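PDB 4TVM: citrate synthase from Mycobacterium tuberculosis, which catalyses the condensation of acetyl-CoA with oxaloacetate and hydrolysis to citrate and CoA, a step of the Krebs cycle. Local coordinates for residues I321-I329 against Y368-L376; L152-S163 against S246-S254. All blocks are in the same frame, centred on the assembly; numbering follows the deposited sequence.

Interaction 1. Residues I321-I329 against Y368-L376; sequences IVKEQADKI and YTGLIYRAL
Ile-372 of helix 367-375 enters helix 317-329 as a knob, in a hole made by Val-322, Gln-325, Ala-326 and Ile-329. The two helix segments run in roughly the same direction, with their axes 9.3 Å apart at the closest point and inclined by 35°. Ile-372 can be followed outward from its CB. That atom carries two branches. The short one, CG2, meets Ile-329 CD1 at 3.8 Å, and these two side chains cross at about a right angle. The long branch is set anti to the carbonyl carbon (chi1 -63°) and runs on extended towards the facing helix. Its first carbon, CG1, lies against Ala-326 CB. Its tip, CD1, reaches the backbone and stops 3.7 Å from Ala-326 N. Val-322 CG1 also meets this tip, 4.1 Å from Ile-372 CD1.

One turn earlier, Tyr-368 meets the same helix. Val-322 CG1 presses on Tyr-368 CB at 3.5 Å and also touches Thr-369 OG1. Lys-323 covers one face of the Tyr-368 ring. Lys-323 CB stands 4.2 Å from the centroid of the Tyr-368 ring, 12° off the normal, a CH-pi contact. The extended lysine chain then follows the ring outward, and Lys-323 CD passes Tyr-368 OH at 4.0 Å. At the far end of the contact, Ile-329 CG2 lies near Ala-375 CB and Leu-376 CD2.

Helix 216-229 packs against the contact, its Leu-225 touching both Thr-369 and Ile-372. Asp-366, an active-site residue that lines the oxaloacetate pocket, comes just before helix 367-375. The contact itself is made mainly of methyl and methylene groups and one aromatic face. It therefore depends on shape and close fit, not on directed polar bonds.

Interaction 2. Residues L152-S163 against S246-S254; sequences LDPMDNGQVELS and SSRANLFTS
Two helix starts meet here. The turn that leads into helix 159-182 packs on the N-cap of helix 251-262, in the helical body of citrate synthase. Arg-248 ends helix 236-246 in a Schellman motif, and Asn-250 caps the next helix. Asn-250 OD1 accepts from Thr-253 N at 2.9 Å, while its ND2 is bonded to Ser-145 OG. The amide is thus held at both ends. Leu-152 crosses it obliquely, with CD2 3.8 Å from Asn-250 ND2. Leu-152 CD2 also lies 3.7 Å from Phe-252 CD2. Ser-163 CB reaches the Phe-252 ring at CZ, 3.5 Å away. Ser-163 OG is turned back to Gln-159 O by its chi1 of 59° and passes Leu-251 CD2 at 3.6 Å.

The facing turn is braced from within. Asp-153 OD1 accepts from Met-155 N in an Asx turn, and Gln-159 OE1 takes Asp-153 N at 2.8 Å. Pro-154 CG rests near the backbone O of Arg-248. The second subunit packs on Arg-248 through its Pro-265. The bent chain of Met-155 crosses the arginine at about a right angle and brings its terminal methyl CE against Arg-248 CD and NH1.

In the fold
Interactions 1 and 2 lie on opposite sides of the chain's centre, with their own centres 36 Å apart. They share no helix directly, but helix 383-403 comes close to both: Phe-383 meets Tyr-373, on the helix of segment 368-376, and Trp-399 and His-403 touch interaction 2. Interaction 1 is partly buried. It joins two helix bodies by apolar fit, a short way from the oxaloacetate site. Interaction 2 is more buried and lies away from the annotated sites. It joins turns and helix starts, and polar caps and turns within each segment accompany the apolar contacts between them. The second subunit reaches interaction 2 but does not touch interaction 1.

Interaction 1. Residues I321-I329 against Y368-L376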
loop_
_atom_site.group_PDB
_atom_site.type_symbol
_atom_site.label_atom_id
_atom_site.label_comp_id
_atom_site.label_asym_id
_atom_site.label_seq_id
_atom_site.Cartn_x
_atom_site.Cartn_y
_atom_site.Cartn_z
ATOM N N ILE A 321 2.827 14.978 26.859
ATOM C CA ILE A 321 3.422 13.852 27.559
ATOM C C ILE A 321 4.838 13.698 27.043
ATOM O O ILE A 321 5.771 13.480 27.808
ATOM C CB ILE A 321 2.644 12.546 27.333
ATOM C CG1 ILE A 321 1.275 12.618 28.003
ATOM C CG2 ILE A 321 3.401 11.364 27.903
ATOM C CD1 ILE A 321 0.222 11.808 27.279
ATOM N N VAL A 322 4.998 13.850 25.737
ATOM C CA VAL A 322 6.294 13.629 25.112
ATOM C C VAL A 322 7.362 14.646 25.566
ATOM O O VAL A 322 8.487 14.258 25.855
ATOM C CB VAL A 322 6.180 13.580 23.573
ATOM C CG1 VAL A 322 7.557 13.462 22.947
ATOM C CG2 VAL A 322 5.335 12.391 23.149
ATOM N N LYS A 323 7.017 15.929 25.654
ATOM C CA LYS A 323 7.966 16.932 26.156
ATOM C C LYS A 323 8.462 16.568 27.555
ATOM O O LYS A 323 9.629 16.768 27.898
ATOM C CB LYS A 323 7.333 18.317 26.183
ATOM C CG LYS A 323 8.303 19.399 26.626
ATOM C CD LYS A 323 7.646 20.770 26.689
ATOM C CE LYS A 323 8.619 21.831 27.190
ATOM N NZ LYS A 323 7.935 23.017 27.793
ATOM N N GLU A 324 7.557 16.011 28.344
ATOM C CA GLU A 324 7.843 15.625 29.711
ATOM C C GLU A 324 8.910 14.536 29.763
ATOM O O GLU A 324 9.916 14.667 30.465
ATOM C CB GLU A 324 6.549 15.135 30.372
ATOM C CG GLU A 324 6.336 15.607 31.793
ATOM C CD GLU A 324 5.480 14.633 32.586
ATOM O OE1 GLU A 324 4.402 14.215 32.078
ATOM O OE2 GLU A 324 5.899 14.283 33.712
ATOM N N GLN A 325 8.692 13.456 29.024
ATOM C CA GLN A 325 9.658 12.367 29.007
ATOM C C GLN A 325 10.931 12.845 28.295
ATOM O O GLN A 325 12.027 12.426 28.630
ATOM C CB GLN A 325 9.070 11.116 28.340
ATOM C CG GLN A 325 9.704 9.805 28.786
ATOM C CD GLN A 325 9.201 9.317 30.132
ATOM O OE1 GLN A 325 8.209 9.829 30.663
ATOM N NE2 GLN A 325 9.893 8.322 30.703
ATOM N N ALA A 326 10.797 13.764 27.350
ATOM C CA ALA A 326 11.982 14.338 26.685
ATOM C C ALA A 326 12.904 15.130 27.619
ATOM O O ALA A 326 14.128 14.971 27.586
ATOM C CB ALA A 326 11.565 15.217 25.510
ATOM N N ASP A 327 12.318 16.005 28.433
ATOM C CA ASP A 327 13.104 16.846 29.331
ATOM C C ASP A 327 13.892 16.035 30.375
ATOM O O ASP A 327 15.009 16.409 30.730
ATOM C CB ASP A 327 12.212 17.905 29.981
ATOM C CG ASP A 327 11.925 19.077 29.046
ATOM O OD1 ASP A 327 12.805 19.431 28.231
ATOM O OD2 ASP A 327 10.831 19.658 29.131
ATOM N N LYS A 328 13.339 14.913 30.828
ATOM C CA LYS A 328 14.064 14.022 31.724
ATOM C C LYS A 328 15.257 13.415 31.006
ATOM O O LYS A 328 16.402 13.673 31.360
ATOM C CB LYS A 328 13.165 12.890 32.244
ATOM C CG LYS A 328 11.949 13.347 33.034
ATOM C CD LYS A 328 11.105 12.173 33.538
ATOM C CE LYS A 328 11.654 11.564 34.825
ATOM N NZ LYS A 328 10.591 10.854 35.599
ATOM N N ILE A 329 14.988 12.635 29.964
ATOM C CA ILE A 329 16.018 11.785 29.361
ATOM C C ILE A 329 17.157 12.633 28.795
ATOM O O ILE A 329 18.307 12.182 28.794
ATOM C CB ILE A 329 15.452 10.888 28.235
ATOM C CG1 ILE A 329 14.206 10.130 28.696
ATOM C CG2 ILE A 329 16.494 9.868 27.770
ATOM C CD1 ILE A 329 13.217 9.901 27.568
ATOM N N TYR A 368 10.021 16.462 19.410
ATOM C CA TYR A 368 10.501 15.935 20.692
ATOM C C TYR A 368 10.790 14.456 20.588
ATOM O O TYR A 368 11.757 13.977 21.167
ATOM C CB TYR A 368 9.526 16.201 21.848
ATOM C CG TYR A 368 9.375 17.664 22.171
ATOM C CD1 TYR A 368 10.452 18.407 22.641
ATOM C CD2 TYR A 368 8.154 18.313 22.003
ATOM C CE1 TYR A 368 10.322 19.756 22.922
ATOM C CE2 TYR A 368 8.017 19.664 22.272
ATOM C CZ TYR A 368 9.103 20.381 22.725
ATOM O OH TYR A 368 8.946 21.723 23.013
ATOM N N THR A 369 9.973 13.726 19.837
ATOM C CA THR A 369 10.166 12.281 19.714
ATOM C C THR A 369 11.479 11.942 19.039
ATOM O O THR A 369 12.082 10.920 19.322
ATOM C CB THR A 369 9.023 11.630 18.933
ATOM O OG1 THR A 369 7.773 12.178 19.370
ATOM C CG2 THR A 369 9.019 10.121 19.162
ATOM N N GLY A 370 11.919 12.798 18.132
ATOM C CA GLY A 370 13.174 12.591 17.428
ATOM C C GLY A 370 14.346 12.633 18.385
ATOM O O GLY A 370 15.226 11.753 18.372
ATOM N N LEU A 371 14.333 13.646 19.232
ATOM C CA LEU A 371 15.417 13.882 20.185
ATOM C C LEU A 371 15.535 12.721 21.115
ATOM O O LEU A 371 16.630 12.235 21.359
ATOM C CB LEU A 371 15.145 15.134 20.999
ATOM C CG LEU A 371 14.743 16.328 20.131
ATOM C CD1 LEU A 371 14.483 17.546 21.009
ATOM C CD2 LEU A 371 15.799 16.600 19.061
ATOM N N ILE A 372 14.392 12.257 21.613
ATOM C CA ILE A 372 14.355 11.101 22.516
ATOM C C ILE A 372 14.959 9.880 21.845
ATOM O O ILE A 372 15.916 9.287 22.344
ATOM C CB ILE A 372 12.917 10.770 22.939
ATOM C CG1 ILE A 372 12.329 11.942 23.729
ATOM C CG2 ILE A 372 12.882 9.516 23.799
ATOM C CD1 ILE A 372 10.955 11.675 24.285
ATOM N N TYR A 373 14.404 9.491 20.712
ATOM C CA TYR A 373 14.934 8.317 20.014
ATOM C C TYR A 373 16.437 8.456 19.881
ATOM O O TYR A 373 17.163 7.522 20.180
ATOM C CB TYR A 373 14.346 8.192 18.612
ATOM C CG TYR A 373 12.941 7.669 18.519
ATOM C CD1 TYR A 373 12.433 6.749 19.443
ATOM C CD2 TYR A 373 12.137 8.022 17.430
ATOM C CE1 TYR A 373 11.152 6.235 19.306
ATOM C CE2 TYR A 373 10.849 7.524 17.288
ATOM C CZ TYR A 373 10.359 6.634 18.226
ATOM O OH TYR A 373 9.082 6.133 18.085
ATOM N N ARG A 374 16.905 9.615 19.418
ATOM C CA ARG A 374 18.341 9.827 19.284
ATOM C C ARG A 374 19.012 9.718 20.641
ATOM O O ARG A 374 20.079 9.124 20.758
ATOM C CB ARG A 374 18.674 11.194 18.670
ATOM C CG ARG A 374 20.177 11.451 18.664
ATOM C CD ARG A 374 20.543 12.734 17.958
ATOM N NE ARG A 374 21.979 12.808 17.731
ATOM C CZ ARG A 374 22.634 12.179 16.752
ATOM N NH1 ARG A 374 21.995 11.396 15.882
ATOM N NH2 ARG A 374 23.945 12.335 16.635
ATOM N N ALA A 375 18.376 10.303 21.656
ATOM C CA ALA A 375 18.818 10.190 23.046
ATOM C C ALA A 375 19.001 8.745 23.493
ATOM O O ALA A 375 19.938 8.442 24.214
ATOM C CB ALA A 375 17.845 10.902 23.981
ATOM N N LEU A 376 18.121 7.853 23.053
ATOM C CA LEU A 376 18.221 6.432 23.425
ATOM C C LEU A 376 19.246 5.700 22.569
ATOM O O LEU A 376 19.420 4.480 22.728
ATOM C CB LEU A 376 16.859 5.726 23.321
ATOM C CG LEU A 376 15.657 6.490 23.908
ATOM C CD1 LEU A 376 14.329 5.796 23.640
ATOM C CD2 LEU A 376 15.840 6.736 25.401
#

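Interaction 2. Residues L152-S163 against S246-S254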
loop_
_atom_site.group_PDB
_atom_site.type_symbol
_atom_site.label_atom_id
_atom_site.label_comp_id
_atom_site.label_asym_id
_atom_site.label_seq_id
_atom_site.Cartn_x
_atom_site.Cartn_y
_atom_site.Cartn_z
ATOM N N LEU A 152 -2.529 -18.030 6.324
ATOM C CA LEU A 152 -2.650 -16.826 5.512
ATOM C C LEU A 152 -4.078 -16.523 5.090
ATOM O O LEU A 152 -4.312 -15.550 4.348
ATOM C CB LEU A 152 -1.817 -16.965 4.227
ATOM C CG LEU A 152 -0.316 -16.767 4.347
ATOM C CD1 LEU A 152 0.311 -16.720 2.959
ATOM C CD2 LEU A 152 -0.016 -15.501 5.135
ATOM N N ASP A 153 -5.037 -17.323 5.554
ATOM C CA ASP A 153 -6.404 -17.141 5.085
ATOM C C ASP A 153 -7.084 -15.939 5.791
ATOM O O ASP A 153 -7.325 -15.959 7.021
ATOM C CB ASP A 153 -7.177 -18.439 5.261
ATOM C CG ASP A 153 -8.586 -18.353 4.765
ATOM O OD1 ASP A 153 -9.070 -17.233 4.421
ATOM O OD2 ASP A 153 -9.228 -19.426 4.797
ATOM N N PRO A 154 -7.384 -14.875 5.019
ATOM C CA PRO A 154 -7.956 -13.690 5.645
ATOM C C PRO A 154 -9.302 -13.980 6.273
ATOM O O PRO A 154 -9.655 -13.360 7.253
ATOM C CB PRO A 154 -8.127 -12.699 4.485
ATOM C CG PRO A 154 -7.406 -13.269 3.338
ATOM C CD PRO A 154 -7.317 -14.748 3.556
ATOM N N MET A 155 -10.036 -14.923 5.696
ATOM C CA MET A 155 -11.346 -15.298 6.210
ATOM C C MET A 155 -11.291 -16.168 7.431
ATOM O O MET A 155 -12.144 -16.031 8.260
ATOM C CB MET A 155 -12.165 -16.034 5.143
ATOM C CG MET A 155 -12.336 -15.211 3.896
ATOM S SD MET A 155 -12.920 -13.590 4.391
ATOM C CE MET A 155 -11.914 -12.554 3.360
ATOM N N ASP A 156 -10.332 -17.080 7.530
ATOM C CA ASP A 156 -10.325 -18.007 8.643
ATOM C C ASP A 156 -9.781 -17.270 9.805
ATOM O O ASP A 156 -8.665 -16.791 9.727
ATOM C CB ASP A 156 -9.388 -19.156 8.419
ATOM C CG ASP A 156 -9.332 -20.070 9.615
ATOM O OD1 ASP A 156 -10.287 -20.846 9.796
ATOM O OD2 ASP A 156 -8.359 -20.016 10.390
ATOM N N ASN A 157 -10.527 -17.180 10.892
ATOM C CA ASN A 157 -9.896 -16.680 12.071
ATOM C C ASN A 157 -9.415 -17.769 12.962
ATOM O O ASN A 157 -10.002 -18.838 13.066
ATOM C CB ASN A 157 -10.721 -15.733 12.895
ATOM C CG ASN A 157 -9.860 -15.043 13.920
ATOM O OD1 ASN A 157 -8.694 -15.449 14.143
ATOM N ND2 ASN A 157 -10.387 -13.989 14.530
ATOM N N GLY A 158 -8.344 -17.434 13.650
ATOM C CA GLY A 158 -7.543 -18.419 14.315
ATOM C C GLY A 158 -6.281 -18.429 13.493
ATOM O O GLY A 158 -5.179 -18.507 14.031
ATOM N N GLN A 159 -6.450 -18.353 12.181
ATOM C CA GLN A 159 -5.349 -18.062 11.289
ATOM C C GLN A 159 -4.972 -16.600 11.386
ATOM O O GLN A 159 -3.802 -16.259 11.503
ATOM C CB GLN A 159 -5.681 -18.467 9.854
ATOM C CG GLN A 159 -4.999 -19.782 9.514
ATOM C CD GLN A 159 -5.323 -20.298 8.131
ATOM O OE1 GLN A 159 -5.072 -19.641 7.118
ATOM N NE2 GLN A 159 -5.912 -21.484 8.077
ATOM N N VAL A 160 -5.967 -15.733 11.374
ATOM C CA VAL A 160 -5.733 -14.314 11.594
ATOM C C VAL A 160 -5.102 -14.100 12.967
ATOM O O VAL A 160 -4.253 -13.231 13.170
ATOM C CB VAL A 160 -7.052 -13.579 11.576
ATOM C CG1 VAL A 160 -6.882 -12.154 12.049
ATOM C CG2 VAL A 160 -7.618 -13.594 10.161
ATOM N N GLU A 161 -5.541 -14.914 13.904
ATOM C CA GLU A 161 -5.066 -14.832 15.239
ATOM C C GLU A 161 -3.590 -15.189 15.321
ATOM O O GLU A 161 -2.826 -14.540 16.003
ATOM C CB GLU A 161 -5.858 -15.819 16.083
ATOM C CG GLU A 161 -5.821 -15.483 17.534
ATOM C CD GLU A 161 -6.519 -14.167 17.811
ATOM O OE1 GLU A 161 -7.759 -14.164 17.961
ATOM O OE2 GLU A 161 -5.819 -13.134 17.854
ATOM N N LEU A 162 -3.209 -16.258 14.637
ATOM C CA LEU A 162 -1.860 -16.752 14.670
ATOM C C LEU A 162 -0.918 -15.786 13.958
ATOM O O LEU A 162 0.195 -15.544 14.445
ATOM C CB LEU A 162 -1.833 -18.111 13.994
ATOM C CG LEU A 162 -0.522 -18.879 13.942
ATOM C CD1 LEU A 162 0.064 -19.084 15.326
ATOM C CD2 LEU A 162 -0.747 -20.209 13.250
ATOM N N SER A 163 -1.344 -15.196 12.839
ATOM C CA SER A 163 -0.495 -14.181 12.206
ATOM C C SER A 163 -0.620 -12.791 12.819
ATOM O O SER A 163 0.219 -11.917 12.548
ATOM C CB SER A 163 -0.676 -14.126 10.669
ATOM O OG SER A 163 -2.012 -13.852 10.275
ATOM N N SER A 246 -8.965 -4.470 1.500
ATOM C CA SER A 246 -10.177 -4.308 0.772
ATOM C C SER A 246 -10.286 -5.344 -0.308
ATOM O O SER A 246 -11.382 -5.802 -0.620
ATOM C CB SER A 246 -10.074 -2.958 0.127
ATOM O OG SER A 246 -11.111 -2.779 -0.729
ATOM N N SER A 247 -9.145 -5.682 -0.897
ATOM C CA SER A 247 -9.120 -6.668 -1.955
ATOM C C SER A 247 -9.091 -8.075 -1.393
ATOM O O SER A 247 -9.101 -9.040 -2.145
ATOM C CB SER A 247 -7.929 -6.439 -2.897
ATOM O OG SER A 247 -6.717 -6.910 -2.320
ATOM N N ARG A 248 -9.083 -8.180 -0.071
ATOM C CA ARG A 248 -8.916 -9.442 0.669
ATOM C C ARG A 248 -7.503 -9.920 0.625
ATOM O O ARG A 248 -7.237 -11.112 0.706
ATOM C CB ARG A 248 -9.799 -10.534 0.146
ATOM C CG ARG A 248 -11.221 -10.141 0.072
ATOM C CD ARG A 248 -12.028 -11.386 0.272
ATOM N NE ARG A 248 -13.414 -11.125 -0.045
ATOM C CZ ARG A 248 -14.418 -11.871 0.390
ATOM N NH1 ARG A 248 -14.184 -12.935 1.150
ATOM N NH2 ARG A 248 -15.663 -11.559 0.052
ATOM N N ALA A 249 -6.588 -8.988 0.500
ATOM C CA ALA A 249 -5.195 -9.307 0.670
ATOM C C ALA A 249 -5.000 -9.909 2.044
ATOM O O ALA A 249 -5.847 -9.742 2.919
ATOM C CB ALA A 249 -4.346 -8.065 0.487
ATOM N N ASN A 250 -3.916 -10.658 2.232
ATOM C CA ASN A 250 -3.686 -11.263 3.532
ATOM C C ASN A 250 -3.159 -10.227 4.523
ATOM O O ASN A 250 -2.914 -9.068 4.183
ATOM C CB ASN A 250 -2.815 -12.516 3.433
ATOM C CG ASN A 250 -1.332 -12.213 3.350
ATOM O OD1 ASN A 250 -0.804 -11.412 4.113
ATOM N ND2 ASN A 250 -0.646 -12.874 2.423
ATOM N N LEU A 251 -3.032 -10.643 5.770
ATOM C CA LEU A 251 -2.658 -9.730 6.837
ATOM C C LEU A 251 -1.309 -9.116 6.620
ATOM O O LEU A 251 -1.147 -7.923 6.773
ATOM C CB LEU A 251 -2.660 -10.469 8.165
ATOM C CG LEU A 251 -2.589 -9.648 9.438
ATOM C CD1 LEU A 251 -3.283 -8.304 9.345
ATOM C CD2 LEU A 251 -3.205 -10.475 10.554
ATOM N N PHE A 252 -0.339 -9.929 6.239
ATOM C CA PHE A 252 1.010 -9.450 6.002
ATOM C C PHE A 252 1.080 -8.465 4.861
ATOM O O PHE A 252 1.812 -7.473 4.917
ATOM C CB PHE A 252 1.933 -10.629 5.683
ATOM C CG PHE A 252 2.040 -11.640 6.793
ATOM C CD1 PHE A 252 1.827 -11.276 8.131
ATOM C CD2 PHE A 252 2.362 -12.966 6.514
ATOM C CE1 PHE A 252 1.928 -12.218 9.147
ATOM C CE2 PHE A 252 2.456 -13.917 7.541
ATOM C CZ PHE A 252 2.252 -13.534 8.852
ATOM N N THR A 253 0.337 -8.747 3.801
ATOM C CA THR A 253 0.431 -7.922 2.615
ATOM C C THR A 253 -0.199 -6.581 2.927
ATOM O O THR A 253 0.325 -5.534 2.538
ATOM C CB THR A 253 -0.212 -8.613 1.402
ATOM O OG1 THR A 253 0.274 -9.966 1.312
ATOM C CG2 THR A 253 0.105 -7.845 0.132
ATOM N N SER A 254 -1.274 -6.589 3.701
ATOM C CA SER A 254 -1.879 -5.314 4.151
ATOM C C SER A 254 -0.969 -4.475 5.074
ATOM O O SER A 254 -0.920 -3.251 4.944
ATOM C CB SER A 254 -3.227 -5.567 4.808
ATOM O OG SER A 254 -3.915 -6.620 4.146
#